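PDB 6W04: HAD hydrolase, family IA, variant 3 from Entamoeba histolytica, which binds magnesium and is probably a hydrolase of the haloacid dehalogenase superfamily, with a substrate that is not specified. Local coordinates for residues Thr11-Thr16 against Ser83-Cys88; Phe21-Met26 against Glu70-Leu75; Thr47-Ile52 against Ile60-Ala65; Leu75-Leu80 against Ser110-Asn115. One frame throughout, in Å; residues are numbered along the deposited sequence.

Interaction 1 (Thr11-Thr16 against Ser83-Cys88)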
loop_
_atom_site.group_PDB
_atom_site.type_symbol
_atom_site.label_atom_id
_atom_site.label_comp_id
_atom_site.label_asym_id
_atom_site.label_seq_id
_atom_site.Cartn_x
_atom_site.Cartn_y
_atom_site.Cartn_z
ATOM N N THR A 11 -4.336 -2.250 -1.461
ATOM C CA THR A 11 -5.323 -1.216 -1.732
ATOM C C THR A 11 -5.723 -1.213 -3.203
ATOM O O THR A 11 -6.903 -1.406 -3.517
ATOM C CB THR A 11 -4.747 0.153 -1.300
ATOM O OG1 THR A 11 -4.583 0.182 0.130
ATOM C CG2 THR A 11 -5.659 1.304 -1.729
ATOM N N LEU A 12 -4.770 -1.005 -4.122
ATOM C CA LEU A 12 -5.070 -1.078 -5.550
ATOM C C LEU A 12 -4.963 -2.489 -6.109
ATOM O O LEU A 12 -5.619 -2.798 -7.115
ATOM C CB LEU A 12 -4.143 -0.139 -6.335
ATOM C CG LEU A 12 -4.562 1.335 -6.294
ATOM C CD1 LEU A 12 -3.529 2.227 -6.964
ATOM C CD2 LEU A 12 -5.958 1.546 -6.955
ATOM N N ILE A 13 -4.150 -3.355 -5.502
ATOM C CA ILE A 13 -4.164 -4.782 -5.810
ATOM C C ILE A 13 -4.267 -5.564 -4.501
ATOM O O ILE A 13 -3.695 -5.164 -3.486
ATOM C CB ILE A 13 -2.917 -5.215 -6.618
ATOM C CG1 ILE A 13 -1.604 -4.966 -5.848
ATOM C CG2 ILE A 13 -2.876 -4.514 -7.987
ATOM C CD1 ILE A 13 -0.358 -5.607 -6.578
ATOM N N PHE A 14 -5.018 -6.668 -4.511
ATOM C CA PHE A 14 -5.190 -7.454 -3.283
ATOM C C PHE A 14 -4.116 -8.541 -3.287
ATOM O O PHE A 14 -4.366 -9.703 -3.590
ATOM C CB PHE A 14 -6.603 -8.026 -3.184
ATOM C CG PHE A 14 -7.676 -6.995 -2.864
ATOM C CD1 PHE A 14 -7.448 -5.634 -3.055
ATOM C CD2 PHE A 14 -8.911 -7.397 -2.353
ATOM C CE1 PHE A 14 -8.438 -4.684 -2.772
ATOM C CE2 PHE A 14 -9.910 -6.450 -2.061
ATOM C CZ PHE A 14 -9.669 -5.091 -2.274
ATOM N N ASP A 15 -2.883 -8.137 -2.963
ATOM C CA ASP A 15 -1.725 -9.028 -3.052
ATOM C C ASP A 15 -1.260 -9.542 -1.701
ATOM O O ASP A 15 -0.215 -10.195 -1.625
ATOM C CB ASP A 15 -0.564 -8.328 -3.773
ATOM C CG ASP A 15 -0.087 -7.058 -3.053
ATOM O OD1 ASP A 15 -0.842 -6.490 -2.230
ATOM O OD2 ASP A 15 1.054 -6.625 -3.316
ATOM N N THR A 16 -2.013 -9.307 -0.630
ATOM C CA THR A 16 -1.568 -9.847 0.651
ATOM C C THR A 16 -1.403 -11.370 0.632
ATOM O O THR A 16 -0.369 -11.852 1.135
ATOM C CB THR A 16 -2.512 -9.391 1.769
ATOM O OG1 THR A 16 -2.470 -7.961 1.835
ATOM C CG2 THR A 16 -2.054 -9.995 3.127
ATOM N N SER A 83 1.052 -13.987 -12.079
ATOM C CA SER A 83 -0.287 -14.069 -11.507
ATOM C C SER A 83 -1.292 -13.295 -12.370
ATOM O O SER A 83 -0.930 -12.578 -13.312
ATOM C CB SER A 83 -0.298 -13.493 -10.091
ATOM O OG SER A 83 -0.336 -12.074 -10.172
ATOM N N ASP A 84 -2.587 -13.464 -12.063
ATOM C CA ASP A 84 -3.627 -12.684 -12.732
ATOM C C ASP A 84 -4.266 -11.696 -11.762
ATOM O O ASP A 84 -5.407 -11.277 -11.953
ATOM C CB ASP A 84 -4.682 -13.586 -13.388
ATOM C CG ASP A 84 -5.507 -14.376 -12.374
ATOM O OD1 ASP A 84 -5.302 -14.213 -11.156
ATOM O OD2 ASP A 84 -6.367 -15.171 -12.807
ATOM N N ILE A 85 -3.551 -11.337 -10.707
ATOM C CA ILE A 85 -4.039 -10.298 -9.803
ATOM C C ILE A 85 -4.228 -9.012 -10.592
ATOM O O ILE A 85 -3.303 -8.537 -11.261
ATOM C CB ILE A 85 -3.068 -10.112 -8.646
ATOM C CG1 ILE A 85 -2.987 -11.409 -7.833
ATOM C CG2 ILE A 85 -3.469 -8.899 -7.789
ATOM C CD1 ILE A 85 -1.763 -11.429 -6.891
ATOM N N LYS A 86 -5.436 -8.463 -10.547
ATOM C CA LYS A 86 -5.813 -7.283 -11.317
ATOM C C LYS A 86 -5.944 -6.076 -10.392
ATOM O O LYS A 86 -6.063 -6.214 -9.166
ATOM C CB LYS A 86 -7.140 -7.510 -12.048
ATOM C CG LYS A 86 -7.088 -8.583 -13.115
ATOM C CD LYS A 86 -8.476 -8.892 -13.663
ATOM C CE LYS A 86 -8.413 -10.017 -14.691
ATOM N NZ LYS A 86 -7.783 -11.249 -14.117
ATOM N N LEU A 87 -5.953 -4.885 -10.994
ATOM C CA LEU A 87 -6.301 -3.695 -10.230
ATOM C C LEU A 87 -7.698 -3.856 -9.646
ATOM O O LEU A 87 -8.593 -4.399 -10.293
ATOM C CB LEU A 87 -6.231 -2.450 -11.109
ATOM C CG LEU A 87 -4.842 -1.942 -11.479
ATOM C CD1 LEU A 87 -4.958 -0.795 -12.464
ATOM C CD2 LEU A 87 -4.063 -1.504 -10.253
ATOM N N CYS A 88 -7.868 -3.394 -8.406
ATOM C CA CYS A 88 -9.105 -3.583 -7.663
ATOM C C CYS A 88 -10.313 -3.097 -8.466
ATOM O O CYS A 88 -10.225 -2.141 -9.250
ATOM C CB CYS A 88 -9.001 -2.843 -6.318
ATOM S SG CYS A 88 -10.485 -2.928 -5.305
HETATM O O HOH W 1 -6.596 -7.188 -6.791
#
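C88 and L12 meet where the two linkers between the Rossmann-like core and the helical cap of this HAD protein run side by side: the loop 11-16 leads out toward helix 16-31, and the loop 83-88 leads back after helix 62-82. A single direct backbone bond joins them, C88 N to L12 O at 2.7 Å. The C88 side chain can be followed outward from there. Its CB lies against the carbonyl oxygens of L12 and T11, 3.5 Å from L12 O, and the polarisable sulfur, set anti to the backbone N (chi1 178°), goes on to the F14 ring, where SG is 3.7 Å from CE1 and approaches obliquely; a short side chain fits between them. I13 fills the next position with branched carbon: its CB touches I85 CG2 at 3.9 Å, and its CG2 reaches L87 CD2 at 4.0 Å, the two side chains crossing at a slant. L87 CD2 also lies against L12 CB, and the leucine packs on I92 and Y123, so a branched apolar residue suits the place. T11 turns its hydroxyl the other way, to D7 and D169 of the magnesium site. Between the linkers one water bridges two backbone groups, accepting from F14 N at 2.8 Å and donating to K86 O at 2.6 Å.

Interaction 2 (Phe21-Met26 against Glu70-Leu75)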
loop_
_atom_site.group_PDB
_atom_site.type_symbol
_atom_site.label_atom_id
_atom_site.label_comp_id
_atom_site.label_asym_id
_atom_site.label_seq_id
_atom_site.Cartn_x
_atom_site.Cartn_y
_atom_site.Cartn_z
ATOM N N PHE A 21 2.364 -16.134 0.834
ATOM C CA PHE A 21 2.991 -17.291 0.185
ATOM C C PHE A 21 4.491 -17.125 0.083
ATOM O O PHE A 21 5.237 -18.088 0.276
ATOM C CB PHE A 21 2.482 -17.505 -1.246
ATOM C CG PHE A 21 1.030 -17.746 -1.359
ATOM C CD1 PHE A 21 0.287 -18.164 -0.274
ATOM C CD2 PHE A 21 0.400 -17.553 -2.585
ATOM C CE1 PHE A 21 -1.074 -18.389 -0.396
ATOM C CE2 PHE A 21 -0.949 -17.772 -2.713
ATOM C CZ PHE A 21 -1.688 -18.191 -1.620
ATOM N N CYS A 22 4.945 -15.934 -0.330
ATOM C CA CYS A 22 6.377 -15.702 -0.491
ATOM C C CYS A 22 7.105 -15.775 0.840
ATOM O O CYS A 22 8.198 -16.344 0.913
ATOM C CB CYS A 22 6.647 -14.353 -1.147
ATOM S SG CYS A 22 6.013 -14.310 -2.813
ATOM N N TRP A 23 6.518 -15.232 1.909
ATOM C CA TRP A 23 7.209 -15.366 3.193
ATOM C C TRP A 23 7.166 -16.800 3.698
ATOM O O TRP A 23 8.090 -17.234 4.398
ATOM C CB TRP A 23 6.616 -14.426 4.263
ATOM C CG TRP A 23 7.136 -13.030 4.109
ATOM C CD1 TRP A 23 6.417 -11.911 3.781
ATOM C CD2 TRP A 23 8.495 -12.611 4.260
ATOM N NE1 TRP A 23 7.255 -10.809 3.735
ATOM C CE2 TRP A 23 8.537 -11.221 4.016
ATOM C CE3 TRP A 23 9.694 -13.288 4.547
ATOM C CZ2 TRP A 23 9.726 -10.490 4.060
ATOM C CZ3 TRP A 23 10.872 -12.564 4.592
ATOM C CH2 TRP A 23 10.886 -11.180 4.344
ATOM N N LYS A 24 6.092 -17.534 3.409
ATOM C CA LYS A 24 6.046 -18.921 3.841
ATOM C C LYS A 24 7.078 -19.744 3.096
ATOM O O LYS A 24 7.774 -20.588 3.687
ATOM C CB LYS A 24 4.628 -19.495 3.652
ATOM C CG LYS A 24 3.691 -18.960 4.723
ATOM C CD LYS A 24 2.245 -19.396 4.473
ATOM C CE LYS A 24 1.326 -18.777 5.504
ATOM N NZ LYS A 24 -0.077 -19.193 5.307
ATOM N N GLU A 25 7.200 -19.501 1.798
ATOM C CA GLU A 25 8.222 -20.185 1.014
ATOM C C GLU A 25 9.620 -19.831 1.510
ATOM O O GLU A 25 10.483 -20.711 1.612
ATOM C CB GLU A 25 8.039 -19.850 -0.480
ATOM C CG GLU A 25 9.120 -20.433 -1.404
ATOM C CD GLU A 25 9.074 -21.966 -1.557
ATOM O OE1 GLU A 25 10.152 -22.562 -1.793
ATOM O OE2 GLU A 25 7.978 -22.580 -1.457
ATOM N N MET A 26 9.862 -18.556 1.845
ATOM C CA MET A 26 11.181 -18.160 2.352
ATOM C C MET A 26 11.482 -18.826 3.684
ATOM O O MET A 26 12.608 -19.283 3.919
ATOM C CB MET A 26 11.277 -16.638 2.540
ATOM C CG MET A 26 11.255 -15.837 1.239
ATOM S SD MET A 26 12.576 -16.350 0.114
ATOM C CE MET A 26 13.938 -15.763 1.104
ATOM N N GLU A 70 15.601 -8.848 -0.277
ATOM C CA GLU A 70 15.610 -8.824 -1.732
ATOM C C GLU A 70 15.337 -10.213 -2.315
ATOM O O GLU A 70 14.715 -10.328 -3.381
ATOM C CB GLU A 70 16.937 -8.251 -2.240
ATOM C CG GLU A 70 17.114 -8.300 -3.762
ATOM C CD GLU A 70 15.998 -7.580 -4.543
ATOM O OE1 GLU A 70 15.262 -6.737 -3.963
ATOM O OE2 GLU A 70 15.866 -7.865 -5.754
ATOM N N GLU A 71 15.798 -11.281 -1.649
ATOM C CA GLU A 71 15.410 -12.622 -2.097
ATOM C C GLU A 71 13.901 -12.814 -2.019
ATOM O O GLU A 71 13.298 -13.407 -2.922
ATOM C CB GLU A 71 16.103 -13.712 -1.269
ATOM C CG GLU A 71 17.605 -13.784 -1.459
ATOM C CD GLU A 71 18.247 -15.007 -0.788
ATOM O OE1 GLU A 71 17.518 -15.871 -0.239
ATOM O OE2 GLU A 71 19.495 -15.094 -0.815
ATOM N N LYS A 72 13.269 -12.376 -0.917
ATOM C CA LYS A 72 11.818 -12.485 -0.836
ATOM C C LYS A 72 11.137 -11.632 -1.902
ATOM O O LYS A 72 10.147 -12.059 -2.511
ATOM C CB LYS A 72 11.324 -12.087 0.561
ATOM C CG LYS A 72 9.775 -12.062 0.656
ATOM C CD LYS A 72 9.185 -10.683 0.362
ATOM C CE LYS A 72 7.641 -10.761 0.216
ATOM N NZ LYS A 72 7.096 -9.385 0.034
ATOM N N GLU A 73 11.633 -10.415 -2.135
ATOM C CA GLU A 73 10.973 -9.550 -3.107
ATOM C C GLU A 73 11.167 -10.044 -4.530
ATOM O O GLU A 73 10.261 -9.886 -5.357
ATOM C CB GLU A 73 11.446 -8.092 -2.966
ATOM C CG GLU A 73 11.081 -7.466 -1.614
ATOM C CD GLU A 73 9.564 -7.342 -1.291
ATOM O OE1 GLU A 73 8.679 -7.904 -1.975
ATOM O OE2 GLU A 73 9.252 -6.660 -0.294
ATOM N N ASN A 74 12.316 -10.653 -4.834
ATOM C CA ASN A 74 12.478 -11.287 -6.133
ATOM C C ASN A 74 11.445 -12.397 -6.341
ATOM O O ASN A 74 10.872 -12.527 -7.433
ATOM C CB ASN A 74 13.900 -11.826 -6.267
ATOM C CG ASN A 74 14.083 -12.650 -7.506
ATOM O OD1 ASN A 74 14.481 -13.810 -7.437
ATOM N ND2 ASN A 74 13.768 -12.064 -8.654
ATOM N N LEU A 75 11.202 -13.215 -5.315
ATOM C CA LEU A 75 10.165 -14.246 -5.431
ATOM C C LEU A 75 8.794 -13.603 -5.644
ATOM O O LEU A 75 8.037 -13.998 -6.538
ATOM C CB LEU A 75 10.173 -15.151 -4.198
ATOM C CG LEU A 75 9.089 -16.246 -4.037
ATOM C CD1 LEU A 75 8.973 -17.151 -5.267
ATOM C CD2 LEU A 75 9.362 -17.126 -2.779
HETATM O O HOH W 2 7.077 -8.056 2.476
#
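The indole of W23 carries the K72 side chain on one face. K72 CG sits over the centre of the six-membered ring, 3.6 Å from its centroid and 10° off the normal, a CH-pi contact, while CE has moved along to NE1 at 3.5 Å. The lysine leaves its helix with CG anti to the backbone N (chi1 175°) and bends at the next bond, which lays its methylenes over the indole. NE1 and K72 NZ both donate to one water. The ammonium is held further by H19 and by a salt bridge from NZ to E73 OE1 of 3.0 Å, so a lysine suits a buried place with an aromatic face for its methylenes and acceptors for its ammonium. W23 also packs on helix 48-56. Beyond the ring the touching atoms are mostly carbon and sulfur: C22 SG meets L75 CG at 3.8 Å, and M26 CE meets E71 at CB and OE1. At the margin, the methylenes of E25 rest on L75, while the carboxylate turns to R29. The two helix segments cross at 129° between their N-to-C directions, axes 9.3 Å apart at closest, as first and last helices of an all-helical HAD cap.

Interaction 3 (Thr47-Ile52 against Ile60-Ala65)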
loop_
_atom_site.group_PDB
_atom_site.type_symbol
_atom_site.label_atom_id
_atom_site.label_comp_id
_atom_site.label_asym_id
_atom_site.label_seq_id
_atom_site.Cartn_x
_atom_site.Cartn_y
_atom_site.Cartn_z
ATOM N N THR A 47 8.027 -5.186 9.483
ATOM C CA THR A 47 8.949 -4.871 8.400
ATOM C C THR A 47 9.527 -6.148 7.800
ATOM O O THR A 47 9.522 -7.210 8.421
ATOM C CB THR A 47 10.098 -3.990 8.894
ATOM O OG1 THR A 47 10.865 -4.689 9.897
ATOM C CG2 THR A 47 9.565 -2.672 9.504
ATOM N N ASN A 48 10.145 -6.016 6.617
ATOM C CA ASN A 48 10.828 -7.167 6.064
ATOM C C ASN A 48 11.897 -7.663 7.025
ATOM O O ASN A 48 12.108 -8.871 7.164
ATOM C CB ASN A 48 11.431 -6.823 4.703
ATOM C CG ASN A 48 10.373 -6.749 3.625
ATOM O OD1 ASN A 48 9.237 -7.194 3.830
ATOM N ND2 ASN A 48 10.730 -6.200 2.476
ATOM N N LYS A 49 12.589 -6.740 7.684
ATOM C CA LYS A 49 13.650 -7.143 8.597
ATOM C C LYS A 49 13.088 -7.981 9.734
ATOM O O LYS A 49 13.684 -8.996 10.136
ATOM C CB LYS A 49 14.357 -5.898 9.137
ATOM C CG LYS A 49 15.506 -6.179 10.107
ATOM C CD LYS A 49 16.402 -4.924 10.218
ATOM C CE LYS A 49 17.659 -5.151 11.083
ATOM N NZ LYS A 49 17.360 -5.319 12.545
ATOM N N GLN A 50 11.954 -7.548 10.292
ATOM C CA GLN A 50 11.348 -8.283 11.396
ATOM C C GLN A 50 10.923 -9.673 10.962
ATOM O O GLN A 50 10.992 -10.626 11.747
ATOM C CB GLN A 50 10.141 -7.521 11.950
ATOM C CG GLN A 50 10.481 -6.224 12.674
ATOM C CD GLN A 50 9.229 -5.488 13.143
ATOM O OE1 GLN A 50 8.561 -4.824 12.359
ATOM N NE2 GLN A 50 8.922 -5.599 14.424
ATOM N N LEU A 51 10.430 -9.803 9.723
ATOM C CA LEU A 51 10.044 -11.123 9.226
ATOM C C LEU A 51 11.254 -12.049 9.143
ATOM O O LEU A 51 11.214 -13.199 9.607
ATOM C CB LEU A 51 9.381 -10.994 7.848
ATOM C CG LEU A 51 7.854 -10.858 7.773
ATOM C CD1 LEU A 51 7.188 -12.171 8.061
ATOM C CD2 LEU A 51 7.334 -9.810 8.720
ATOM N N ILE A 52 12.345 -11.563 8.558
ATOM C CA ILE A 52 13.534 -12.405 8.410
ATOM C C ILE A 52 14.106 -12.766 9.771
ATOM O O ILE A 52 14.521 -13.915 10.004
ATOM C CB ILE A 52 14.582 -11.702 7.531
ATOM C CG1 ILE A 52 13.987 -11.401 6.158
ATOM C CG2 ILE A 52 15.837 -12.587 7.435
ATOM C CD1 ILE A 52 14.574 -10.143 5.476
ATOM N N ILE A 60 19.283 -9.327 13.282
ATOM C CA ILE A 60 20.367 -9.232 12.302
ATOM C C ILE A 60 20.621 -7.766 11.948
ATOM O O ILE A 60 19.876 -6.865 12.332
ATOM C CB ILE A 60 20.053 -10.037 11.027
ATOM C CG1 ILE A 60 18.854 -9.409 10.319
ATOM C CG2 ILE A 60 19.752 -11.496 11.365
ATOM C CD1 ILE A 60 18.239 -10.286 9.226
ATOM N N SER A 61 21.682 -7.543 11.178
ATOM C CA SER A 61 22.032 -6.204 10.738
ATOM C C SER A 61 21.133 -5.757 9.588
ATOM O O SER A 61 20.513 -6.575 8.887
ATOM C CB SER A 61 23.492 -6.150 10.291
ATOM O OG SER A 61 23.712 -7.055 9.216
ATOM N N ASP A 62 21.053 -4.436 9.408
ATOM C CA ASP A 62 20.315 -3.901 8.267
ATOM C C ASP A 62 20.817 -4.509 6.964
ATOM O O ASP A 62 20.024 -4.842 6.077
ATOM C CB ASP A 62 20.425 -2.376 8.232
ATOM C CG ASP A 62 19.733 -1.707 9.414
ATOM O OD1 ASP A 62 18.632 -2.148 9.811
ATOM O OD2 ASP A 62 20.285 -0.724 9.945
ATOM N N GLU A 63 22.127 -4.716 6.845
ATOM C CA GLU A 63 22.655 -5.215 5.581
ATOM C C GLU A 63 22.309 -6.685 5.362
ATOM O O GLU A 63 22.043 -7.096 4.225
ATOM C CB GLU A 63 24.166 -4.998 5.519
ATOM C CG GLU A 63 24.708 -5.038 4.106
ATOM C CD GLU A 63 26.200 -5.233 4.071
ATOM O OE1 GLU A 63 26.869 -4.891 5.073
ATOM O OE2 GLU A 63 26.701 -5.743 3.045
ATOM N N ASP A 64 22.342 -7.504 6.421
ATOM C CA ASP A 64 21.782 -8.853 6.319
ATOM C C ASP A 64 20.325 -8.792 5.889
ATOM O O ASP A 64 19.885 -9.556 5.020
ATOM C CB ASP A 64 21.882 -9.591 7.658
ATOM C CG ASP A 64 23.276 -10.124 7.949
ATOM O OD1 ASP A 64 24.067 -10.318 6.998
ATOM O OD2 ASP A 64 23.563 -10.369 9.145
ATOM N N ALA A 65 19.550 -7.900 6.513
ATOM C CA ALA A 65 18.117 -7.850 6.219
ATOM C C ALA A 65 17.867 -7.518 4.754
ATOM O O ALA A 65 17.025 -8.143 4.104
ATOM C CB ALA A 65 17.425 -6.838 7.131
#
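K49 and I60 share the one hydrogen bond of this contact, a weak one from NZ to I60 O at 3.0 Å. The chief partner of that ammonium is E53, whose carboxylate also takes the I60 N-H, so one glutamate serves both sides. A bend at the last torsion (chi4 -70°) brings NZ round to the carbonyl; D62 OD1 is 4.4 Å from NZ, near but too far for a salt bridge. Each helix start is capped. T47 OG1 accepts from Q50 N at 3.1 Å while Q50 OE1 takes T47 N, a capping box, and S61 OG accepts from D64 N at 3.1 Å. Short hydroxyl residues suit these N-caps. Farther in, the aliphatic part of K49 covers A65, CG to CB 3.6 Å, where a lone methyl allows close approach, and I52 CG2 meets I60 CD1 at 3.8 Å. The lysine thus divides its roles: its carbon chain packs the helices of the cap together, while its ammonium lies near E53 and, farther off, D62, which would probably stabilise the charge.

Interaction 4 (Leu75-Leu80 against Ser110-Asn115); sequences LYRTML and SSDWGN. With EDO (1,2-ethanediol), chain C.
R77 donates through NE to N115 OD1 at 2.7 Å, with 157° at the hydrogen, and so joins the cap helix 62-82 to the Rossmann-like core where strand 105-112 passes into helix 113-123. The acceptor lies close to the guanidinium plane. NH1 forms a salt bridge with E70; a long one to D112 is doubtful. R77 and D112 each have a second conformer, so the bonds of R77 and the cap made by D112 describe one conformer of each. N115 is used at both ends of its amide, since ND2 donates to E73 and also approaches the Y76 ring obliquely, 3.6 Å from CE2. An asparagine, donor and acceptor together, suits a buried spot between an arginine and a glutamate. D112 is the N-cap: its OD1 accepts from N115 N at 3.0 Å. The CG of D112 lies between the backbone N and carbonyl carbon (chi1 66°), which turns the carboxylate back over the helix start. G114 CA lies against one face of the R77 guanidinium, offset toward the rim. Y76 OH is bonded to D15. At the start of 110-115, S110 OG and O2 of a 1,2-ethanediol, probably from the crystallisation liquor, share a hydrogen bond of 2.9 Å.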
loop_
_atom_site.group_PDB
_atom_site.type_symbol
_atom_site.label_atom_id
_atom_site.label_comp_id
_atom_site.label_asym_id
_atom_site.label_seq_id
_atom_site.Cartn_x
_atom_site.Cartn_y
_atom_site.Cartn_z
ATOM N N LEU A 75 11.202 -13.215 -5.315
ATOM C CA LEU A 75 10.165 -14.246 -5.431
ATOM C C LEU A 75 8.794 -13.603 -5.644
ATOM O O LEU A 75 8.037 -13.998 -6.538
ATOM C CB LEU A 75 10.173 -15.151 -4.198
ATOM C CG LEU A 75 9.089 -16.246 -4.037
ATOM C CD1 LEU A 75 8.973 -17.151 -5.267
ATOM C CD2 LEU A 75 9.362 -17.126 -2.779
ATOM N N TYR A 76 8.475 -12.576 -4.857
ATOM C CA TYR A 76 7.193 -11.891 -4.990
ATOM C C TYR A 76 6.993 -11.309 -6.390
ATOM O O TYR A 76 5.931 -11.497 -7.004
ATOM C CB TYR A 76 7.090 -10.800 -3.923
ATOM C CG TYR A 76 6.014 -9.784 -4.194
ATOM C CD1 TYR A 76 4.679 -10.072 -3.909
ATOM C CD2 TYR A 76 6.322 -8.535 -4.738
ATOM C CE1 TYR A 76 3.668 -9.135 -4.178
ATOM C CE2 TYR A 76 5.317 -7.577 -4.986
ATOM C CZ TYR A 76 3.983 -7.913 -4.694
ATOM O OH TYR A 76 2.969 -7.007 -4.930
ATOM N N ARG A 77 7.997 -10.588 -6.908
ATOM C CA ARG A 77 7.876 -9.964 -8.227
ATOM C C ARG A 77 7.625 -10.992 -9.307
ATOM O O ARG A 77 6.844 -10.751 -10.231
ATOM C CB ARG A 77 9.149 -9.204 -8.598
ATOM C CG ARG A 77 9.342 -7.955 -7.872
ATOM C CD ARG A 77 10.730 -7.440 -8.152
ATOM N NE ARG A 77 11.247 -6.833 -6.946
ATOM C CZ ARG A 77 12.514 -6.888 -6.570
ATOM N NH1 ARG A 77 12.872 -6.305 -5.444
ATOM N NH2 ARG A 77 13.412 -7.519 -7.323
ATOM N N THR A 78 8.327 -12.120 -9.230
ATOM C CA THR A 78 8.185 -13.171 -10.225
ATOM C C THR A 78 6.781 -13.761 -10.185
ATOM O O THR A 78 6.136 -13.940 -11.227
ATOM C CB THR A 78 9.249 -14.232 -9.962
ATOM O OG1 THR A 78 10.534 -13.629 -10.119
ATOM C CG2 THR A 78 9.116 -15.378 -10.933
ATOM N N MET A 79 6.286 -14.047 -8.980
ATOM C CA MET A 79 4.932 -14.580 -8.824
ATOM C C MET A 79 3.870 -13.571 -9.262
ATOM O O MET A 79 2.914 -13.929 -9.964
ATOM C CB MET A 79 4.708 -14.997 -7.368
ATOM C CG MET A 79 5.665 -16.117 -6.903
ATOM S SD MET A 79 5.336 -17.754 -7.670
ATOM C CE MET A 79 3.577 -17.923 -7.315
ATOM N N LEU A 80 4.010 -12.311 -8.834
ATOM C CA LEU A 80 3.070 -11.270 -9.214
ATOM C C LEU A 80 2.973 -11.131 -10.733
ATOM O O LEU A 80 1.868 -11.067 -11.288
ATOM C CB LEU A 80 3.456 -9.926 -8.578
ATOM C CG LEU A 80 2.457 -8.819 -8.965
ATOM C CD1 LEU A 80 1.095 -9.158 -8.283
ATOM C CD2 LEU A 80 2.928 -7.464 -8.512
ATOM N N SER A 110 4.980 1.820 0.015
ATOM C CA SER A 110 6.178 1.454 0.760
ATOM C C SER A 110 7.121 0.591 -0.055
ATOM O O SER A 110 8.240 0.331 0.398
ATOM C CB SER A 110 5.826 0.683 2.032
ATOM O OG SER A 110 4.972 1.411 2.890
ATOM N N SER A 111 6.689 0.112 -1.217
ATOM C CA SER A 111 7.519 -0.783 -2.016
ATOM C C SER A 111 8.777 -0.069 -2.493
ATOM O O SER A 111 8.761 1.136 -2.757
ATOM C CB SER A 111 6.729 -1.297 -3.231
ATOM O OG SER A 111 5.672 -2.175 -2.832
ATOM N N ASP A 112 9.874 -0.823 -2.604
ATOM C CA ASP A 112 11.091 -0.320 -3.234
ATOM C C ASP A 112 10.911 -0.233 -4.750
ATOM O O ASP A 112 9.920 -0.692 -5.313
ATOM C CB ASP A 112 12.295 -1.207 -2.893
ATOM C CG ASP A 112 12.215 -2.634 -3.478
ATOM O OD1 ASP A 112 11.282 -3.021 -4.231
ATOM O OD2 ASP A 112 13.145 -3.405 -3.157
ATOM N N TRP A 113 11.909 0.348 -5.428
ATOM C CA TRP A 113 11.791 0.519 -6.879
ATOM C C TRP A 113 11.648 -0.823 -7.603
ATOM O O TRP A 113 10.905 -0.927 -8.591
ATOM C CB TRP A 113 13.001 1.269 -7.441
ATOM C CG TRP A 113 12.958 1.201 -8.933
ATOM C CD1 TRP A 113 13.712 0.401 -9.755
ATOM C CD2 TRP A 113 12.050 1.918 -9.789
ATOM N NE1 TRP A 113 13.350 0.607 -11.072
ATOM C CE2 TRP A 113 12.338 1.538 -11.117
ATOM C CE3 TRP A 113 11.042 2.864 -9.557
ATOM C CZ2 TRP A 113 11.624 2.040 -12.205
ATOM C CZ3 TRP A 113 10.336 3.381 -10.650
ATOM C CH2 TRP A 113 10.632 2.957 -11.957
ATOM N N GLY A 114 12.383 -1.849 -7.162
ATOM C CA GLY A 114 12.253 -3.163 -7.788
ATOM C C GLY A 114 10.806 -3.582 -7.990
ATOM O O GLY A 114 10.401 -3.997 -9.087
ATOM N N ASN A 115 9.999 -3.474 -6.933
ATOM C CA ASN A 115 8.594 -3.877 -7.030
ATOM C C ASN A 115 7.801 -2.895 -7.887
ATOM O O ASN A 115 6.951 -3.308 -8.695
ATOM C CB ASN A 115 7.981 -3.997 -5.620
ATOM C CG ASN A 115 8.401 -5.256 -4.905
ATOM O OD1 ASN A 115 9.137 -6.082 -5.450
ATOM N ND2 ASN A 115 7.939 -5.417 -3.657
HETATM C C1 EDO C . 1.905 -2.020 1.846
HETATM O O1 EDO C . 0.952 -1.125 1.286
HETATM C C2 EDO C . 3.065 -1.128 2.125
HETATM O O2 EDO C . 2.464 0.108 2.501
#

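Overall arrangement
Helix 62-82 runs through three of the four contacts: interaction 3 at its start, interaction 2 midway and interaction 4 near its end. Interactions 2 and 3 hold the cap together and meet at W23 and N48; interaction 1 pairs the linkers connecting cap and core, and interaction 4 joins cap helix to core. Interactions 2 and 4 share L75 and are tied by E70-R77 and E73-N115, 1 and 4 by D15-Y76. All are partly buried, but interaction 3 lies farthest out and interaction 1 closest in, beside the magnesium site. Chemistry shifts accordingly: backbone and water bonds with small apolar packing in the linkers, aromatic and aliphatic packing between cap helices, a lysine laid over an alanine at the periphery, and an arginine-asparagine bond across the domain boundary.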